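Local coordinates for DNA repair protein RAD7 (Saccharomyces cerevisiae, PDB 5ZB2) that acts in the global genome repair complex to promote nucleotide excision repair of nontranscribing DNA and interacts with Elc1, at residues T143-F148 against T167-S172; G257-I262 against F288-L293. All blocks are in the same frame, centred on the assembly; numbering follows the deposited sequence.

Contact 1 (T143-F148 against T167-S172); sequences TWEKFF and TDKSLS
Lys169 NZ has two partners at the outer edge of this contact: Glu145 and a water. Lys169 NZ forms a salt bridge with Glu145 OE1 at 3.3 Å, and the hydrogen bond within it is weak. The water accepts from Lys169 NZ at 2.9 Å and also lies beside Glu145 OE1, but so close that this second link is doubtful. In both residues CG is anti to the backbone N (chi1 -180° in Glu145, -169° in Lys169), which carries the two ends out beyond the backbones to meet. The glutamate stays extended, while the lysine bends at its last torsion, and the two chains cross obliquely.

Deeper in, Ser170 lies against two aromatic side chains. Ser170 OG is 3.8 Å from Trp144 CD1, and Ser170 CB packs on Trp144 CB at 3.9 Å. The Phe148 ring reaches the backbone instead, with Phe148 CE2 3.5 Å from Ser170 O. Ser170 OG donates to Thr167 OG1 at 3.2 Å. Thr167 is the N-cap, and its OG1 weakly accepts from Ser170 N and also bonds to Glu141.

The two short helical segments run nearly parallel, at 6°, with axes 9.0 Å apart. Trp144 and Phe148 meet Phe166 and Phe158 edge-to-face, respectively, and Trp144 also packs on Ile160 of strand 157-161. Thr143, Trp144 and Phe147 touch Leu118 of helix 115-124, so helix 141-150 lies between that helix and helix 168-178.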
loop_
_atom_site.group_PDB
_atom_site.type_symbol
_atom_site.label_atom_id
_atom_site.label_comp_id
_atom_site.label_asym_id
_atom_site.label_seq_id
_atom_site.Cartn_x
_atom_site.Cartn_y
_atom_site.Cartn_z
ATOM N N THR A 143 6.364 -13.185 13.773
ATOM C CA THR A 143 6.400 -12.925 12.339
ATOM C C THR A 143 7.539 -13.686 11.675
ATOM O O THR A 143 7.364 -14.242 10.584
ATOM C CB THR A 143 6.530 -11.426 12.075
ATOM O OG1 THR A 143 5.432 -10.743 12.685
ATOM C CG2 THR A 143 6.525 -11.142 10.579
ATOM N N TRP A 144 8.709 -13.733 12.320
ATOM C CA TRP A 144 9.816 -14.515 11.776
ATOM C C TRP A 144 9.386 -15.951 11.511
ATOM O O TRP A 144 9.681 -16.515 10.452
ATOM C CB TRP A 144 11.016 -14.482 12.729
ATOM C CG TRP A 144 11.736 -13.165 12.751
ATOM C CD1 TRP A 144 11.971 -12.375 13.841
ATOM C CD2 TRP A 144 12.309 -12.482 11.629
ATOM N NE1 TRP A 144 12.658 -11.246 13.466
ATOM C CE2 TRP A 144 12.877 -11.288 12.114
ATOM C CE3 TRP A 144 12.397 -12.766 10.263
ATOM C CZ2 TRP A 144 13.520 -10.378 11.283
ATOM C CZ3 TRP A 144 13.040 -11.857 9.436
ATOM C CH2 TRP A 144 13.591 -10.679 9.950
ATOM N N GLU A 145 8.677 -16.557 12.466
ATOM C CA GLU A 145 8.207 -17.928 12.285
ATOM C C GLU A 145 7.346 -18.054 11.033
ATOM O O GLU A 145 7.552 -18.958 10.216
ATOM C CB GLU A 145 7.431 -18.391 13.518
ATOM C CG GLU A 145 6.913 -19.821 13.397
ATOM C CD GLU A 145 6.363 -20.379 14.700
ATOM O OE1 GLU A 145 6.249 -19.618 15.685
ATOM O OE2 GLU A 145 6.042 -21.586 14.734
ATOM N N LYS A 146 6.369 -17.156 10.867
ATOM C CA LYS A 146 5.509 -17.222 9.689
ATOM C C LYS A 146 6.321 -17.097 8.407
ATOM O O LYS A 146 6.050 -17.791 7.420
ATOM C CB LYS A 146 4.445 -16.129 9.746
ATOM C CG LYS A 146 3.404 -16.329 10.825
ATOM C CD LYS A 146 2.260 -15.343 10.672
ATOM C CE LYS A 146 1.284 -15.434 11.833
ATOM N NZ LYS A 146 1.904 -15.007 13.118
ATOM N N PHE A 147 7.321 -16.217 8.403
ATOM C CA PHE A 147 8.142 -16.038 7.210
ATOM C C PHE A 147 8.919 -17.308 6.877
ATOM O O PHE A 147 9.031 -17.684 5.704
ATOM C CB PHE A 147 9.089 -14.853 7.411
ATOM C CG PHE A 147 10.180 -14.767 6.387
ATOM C CD1 PHE A 147 9.923 -14.273 5.123
ATOM C CD2 PHE A 147 11.467 -15.172 6.694
ATOM C CE1 PHE A 147 10.926 -14.192 4.181
ATOM C CE2 PHE A 147 12.473 -15.090 5.757
ATOM C CZ PHE A 147 12.203 -14.596 4.499
ATOM N N PHE A 148 9.453 -17.990 7.894
ATOM C CA PHE A 148 10.237 -19.198 7.639
ATOM C C PHE A 148 9.356 -20.364 7.204
ATOM O O PHE A 148 9.788 -21.190 6.394
ATOM C CB PHE A 148 11.043 -19.568 8.882
ATOM C CG PHE A 148 12.084 -18.549 9.251
ATOM C CD1 PHE A 148 12.904 -17.997 8.284
ATOM C CD2 PHE A 148 12.231 -18.131 10.562
ATOM C CE1 PHE A 148 13.857 -17.057 8.618
ATOM C CE2 PHE A 148 13.179 -17.191 10.900
ATOM C CZ PHE A 148 13.991 -16.653 9.927
ATOM N N THR A 167 14.859 -13.708 18.159
ATOM C CA THR A 167 15.124 -14.422 19.397
ATOM C C THR A 167 15.597 -15.846 19.120
ATOM O O THR A 167 15.620 -16.315 17.982
ATOM C CB THR A 167 13.866 -14.452 20.261
ATOM O OG1 THR A 167 12.867 -15.248 19.609
ATOM C CG2 THR A 167 13.328 -13.034 20.467
ATOM N N ASP A 168 15.975 -16.541 20.195
ATOM C CA ASP A 168 16.325 -17.955 20.079
ATOM C C ASP A 168 15.186 -18.753 19.456
ATOM O O ASP A 168 15.420 -19.651 18.637
ATOM C CB ASP A 168 16.692 -18.512 21.457
ATOM C CG ASP A 168 18.091 -18.114 21.892
ATOM O OD1 ASP A 168 19.001 -18.092 21.033
ATOM O OD2 ASP A 168 18.285 -17.818 23.091
ATOM N N LYS A 169 13.941 -18.430 19.818
ATOM C CA LYS A 169 12.800 -19.092 19.194
ATOM C C LYS A 169 12.807 -18.887 17.685
ATOM O O LYS A 169 12.531 -19.820 16.922
ATOM C CB LYS A 169 11.498 -18.569 19.798
ATOM C CG LYS A 169 10.263 -19.369 19.411
ATOM C CD LYS A 169 9.001 -18.780 20.028
ATOM C CE LYS A 169 7.857 -19.788 20.052
ATOM N NZ LYS A 169 7.521 -20.319 18.701
ATOM N N SER A 170 13.124 -17.670 17.235
ATOM C CA SER A 170 13.151 -17.388 15.803
ATOM C C SER A 170 14.251 -18.175 15.109
ATOM O O SER A 170 14.063 -18.664 13.990
ATOM C CB SER A 170 13.346 -15.890 15.570
ATOM O OG SER A 170 12.484 -15.135 16.400
ATOM N N LEU A 171 15.416 -18.287 15.750
ATOM C CA LEU A 171 16.491 -19.109 15.205
ATOM C C LEU A 171 16.060 -20.565 15.073
ATOM O O LEU A 171 16.345 -21.216 14.059
ATOM C CB LEU A 171 17.730 -18.995 16.094
ATOM C CG LEU A 171 18.927 -19.862 15.698
ATOM C CD1 LEU A 171 19.452 -19.458 14.330
ATOM C CD2 LEU A 171 20.017 -19.767 16.745
ATOM N N SER A 172 15.380 -21.100 16.092
ATOM C CA SER A 172 14.894 -22.475 16.014
ATOM C C SER A 172 13.944 -22.660 14.836
ATOM O O SER A 172 14.030 -23.659 14.113
ATOM C CB SER A 172 14.204 -22.866 17.321
ATOM O OG SER A 172 15.130 -22.917 18.389
HETATM O O HOH W 1 7.284 -17.917 17.101
#

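Contact 2 (G257-I262 against F288-L293)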
loop_
_atom_site.group_PDB
_atom_site.type_symbol
_atom_site.label_atom_id
_atom_site.label_comp_id
_atom_site.label_asym_id
_atom_site.label_seq_id
_atom_site.Cartn_x
_atom_site.Cartn_y
_atom_site.Cartn_z
ATOM N N GLY A 257 39.808 -27.551 15.281
ATOM C CA GLY A 257 38.725 -27.268 14.356
ATOM C C GLY A 257 39.182 -26.985 12.939
ATOM O O GLY A 257 38.973 -27.802 12.038
ATOM N N LEU A 258 39.813 -25.827 12.728
ATOM C CA LEU A 258 40.234 -25.444 11.383
ATOM C C LEU A 258 41.222 -26.446 10.799
ATOM O O LEU A 258 41.040 -26.931 9.677
ATOM C CB LEU A 258 40.850 -24.045 11.398
ATOM C CG LEU A 258 39.904 -22.858 11.572
ATOM C CD1 LEU A 258 40.712 -21.569 11.599
ATOM C CD2 LEU A 258 38.860 -22.813 10.465
ATOM N N THR A 259 42.288 -26.757 11.535
ATOM C CA THR A 259 43.313 -27.634 10.982
ATOM C C THR A 259 42.780 -29.043 10.755
ATOM O O THR A 259 43.211 -29.723 9.818
ATOM C CB THR A 259 44.527 -27.673 11.905
ATOM O OG1 THR A 259 44.985 -26.338 12.157
ATOM C CG2 THR A 259 45.653 -28.476 11.264
ATOM N N ALA A 260 41.844 -29.490 11.592
ATOM C CA ALA A 260 41.312 -30.840 11.460
ATOM C C ALA A 260 40.438 -30.981 10.220
ATOM O O ALA A 260 40.527 -31.987 9.508
ATOM C CB ALA A 260 40.514 -31.210 12.710
ATOM N N PHE A 261 39.596 -29.983 9.935
ATOM C CA PHE A 261 38.480 -30.169 9.019
ATOM C C PHE A 261 38.511 -29.287 7.779
ATOM O O PHE A 261 37.587 -29.378 6.963
ATOM C CB PHE A 261 37.159 -29.934 9.761
ATOM C CG PHE A 261 36.952 -30.857 10.928
ATOM C CD1 PHE A 261 36.837 -32.224 10.735
ATOM C CD2 PHE A 261 36.861 -30.357 12.213
ATOM C CE1 PHE A 261 36.643 -33.075 11.809
ATOM C CE2 PHE A 261 36.666 -31.203 13.287
ATOM C CZ PHE A 261 36.555 -32.561 13.086
ATOM N N ILE A 262 39.528 -28.451 7.598
ATOM C CA ILE A 262 39.661 -27.679 6.363
ATOM C C ILE A 262 40.573 -28.461 5.424
ATOM O O ILE A 262 41.696 -28.811 5.813
ATOM C CB ILE A 262 40.217 -26.268 6.623
ATOM C CG1 ILE A 262 39.274 -25.457 7.517
ATOM C CG2 ILE A 262 40.471 -25.537 5.307
ATOM C CD1 ILE A 262 37.936 -25.103 6.876
ATOM N N PHE A 288 48.251 -22.416 8.686
ATOM C CA PHE A 288 48.473 -21.937 7.326
ATOM C C PHE A 288 49.509 -22.776 6.587
ATOM O O PHE A 288 49.401 -22.953 5.368
ATOM C CB PHE A 288 48.902 -20.466 7.348
ATOM C CG PHE A 288 47.789 -19.502 7.686
ATOM C CD1 PHE A 288 46.491 -19.723 7.246
ATOM C CD2 PHE A 288 48.046 -18.376 8.442
ATOM C CE1 PHE A 288 45.477 -18.835 7.558
ATOM C CE2 PHE A 288 47.035 -17.483 8.754
ATOM C CZ PHE A 288 45.752 -17.712 8.315
ATOM N N SER A 289 50.518 -23.301 7.287
ATOM C CA SER A 289 51.516 -24.112 6.603
ATOM C C SER A 289 50.937 -25.431 6.112
ATOM O O SER A 289 51.496 -26.034 5.191
ATOM C CB SER A 289 52.711 -24.375 7.519
ATOM O OG SER A 289 52.376 -25.292 8.543
ATOM N N LYS A 290 49.823 -25.881 6.690
ATOM C CA LYS A 290 49.236 -27.156 6.290
ATOM C C LYS A 290 48.414 -27.031 5.013
ATOM O O LYS A 290 48.391 -27.959 4.197
ATOM C CB LYS A 290 48.366 -27.700 7.421
ATOM C CG LYS A 290 47.624 -28.977 7.067
ATOM C CD LYS A 290 46.707 -29.409 8.188
ATOM C CE LYS A 290 46.116 -30.782 7.928
ATOM N NZ LYS A 290 45.262 -30.810 6.708
ATOM N N VAL A 291 47.732 -25.906 4.819
ATOM C CA VAL A 291 46.750 -25.776 3.752
ATOM C C VAL A 291 47.271 -24.826 2.683
ATOM O O VAL A 291 48.207 -24.051 2.893
ATOM C CB VAL A 291 45.386 -25.297 4.290
ATOM C CG1 VAL A 291 44.877 -26.254 5.356
ATOM C CG2 VAL A 291 45.485 -23.875 4.841
ATOM N N GLU A 292 46.642 -24.898 1.513
ATOM C CA GLU A 292 46.931 -24.012 0.394
ATOM C C GLU A 292 45.738 -23.088 0.193
ATOM O O GLU A 292 44.621 -23.555 -0.058
ATOM C CB GLU A 292 47.219 -24.806 -0.879
ATOM C CG GLU A 292 48.448 -25.692 -0.786
ATOM C CD GLU A 292 48.733 -26.434 -2.078
ATOM O OE1 GLU A 292 47.913 -26.336 -3.015
ATOM O OE2 GLU A 292 49.778 -27.114 -2.156
ATOM N N LEU A 293 45.976 -21.783 0.307
ATOM C CA LEU A 293 44.909 -20.795 0.215
ATOM C C LEU A 293 44.978 -20.035 -1.103
ATOM O O LEU A 293 45.045 -18.801 -1.113
ATOM C CB LEU A 293 44.999 -19.831 1.397
ATOM C CG LEU A 293 44.863 -20.508 2.761
ATOM C CD1 LEU A 293 45.360 -19.604 3.874
ATOM C CD2 LEU A 293 43.416 -20.899 2.994
HETATM O O HOH W 2 42.602 -31.842 6.091
#
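Lys290 lies across Thr259 with its aliphatic chain and carries its amine on toward Ile262. These three residues have the largest areas buried by the contact. Lys290 CD meets Thr259 CG2 at 3.4 Å, a tight apolar touch. Lys290 CE lies 3.6 Å from Thr259 O, so the chain passes over both the methyl and the carbonyl of the threonine. The lysine leaves its backbone with CG anti to N (chi1 176°) and runs extended as far as CE. A bend at chi4 (-63°) then turns NZ toward the side of Ile262 O, where a water links them.

The water accepts from Lys290 NZ at 2.9 Å and donates to Ile262 O at 3.2 Å. This gives the carbonyl a partner just where the chain leaves the helix, since Ile262 is the first residue to depart from helical geometry.

Thr259 divides its two branches. The methyl faces the lysine, while OG1 hydrogen-bonds to Ile254 O in its own helix. A glycerol, probably from the crystallisation liquor, lies about 3 Å from the threonine side chain.

Next to the lysine in the chain, Val291 brings CG1 to 4.1 Å from Ile262 O. Val291 CG1 also makes a loose apolar contact with Ile262 CG2 at 4.5 Å. Both Thr259 and Ile262 pack further on Phe287.

Successive helices joined side by side, each followed by a short strand parallel to the last, are the arrangement of a leucine-rich repeat solenoid. Here the C-terminal ends of helices 251-261 and 281-290 meet on its convex, helical side.

Overall arrangement
Contacts 1 and 2 lie in series along the leucine-rich repeat solenoid that makes up most of this C-terminal part of Rad7. Each joins two helices that follow one another in the chain with a parallel strand between them. Their centres are 34 Å apart and their nearest atoms about 20 Å, so they do not touch. The lysine of contact 1 pairs with a glutamate of the neighbouring helix; that of contact 2 is bridged by water to a backbone carbonyl at a helix end. Contact 1 is nearer the N-terminal end: its helix 141-150 packs on helix 115-124, which supplies Tyr120 to the pockets of two bound polyether molecules. No other protein chain of the assembly touches either contact.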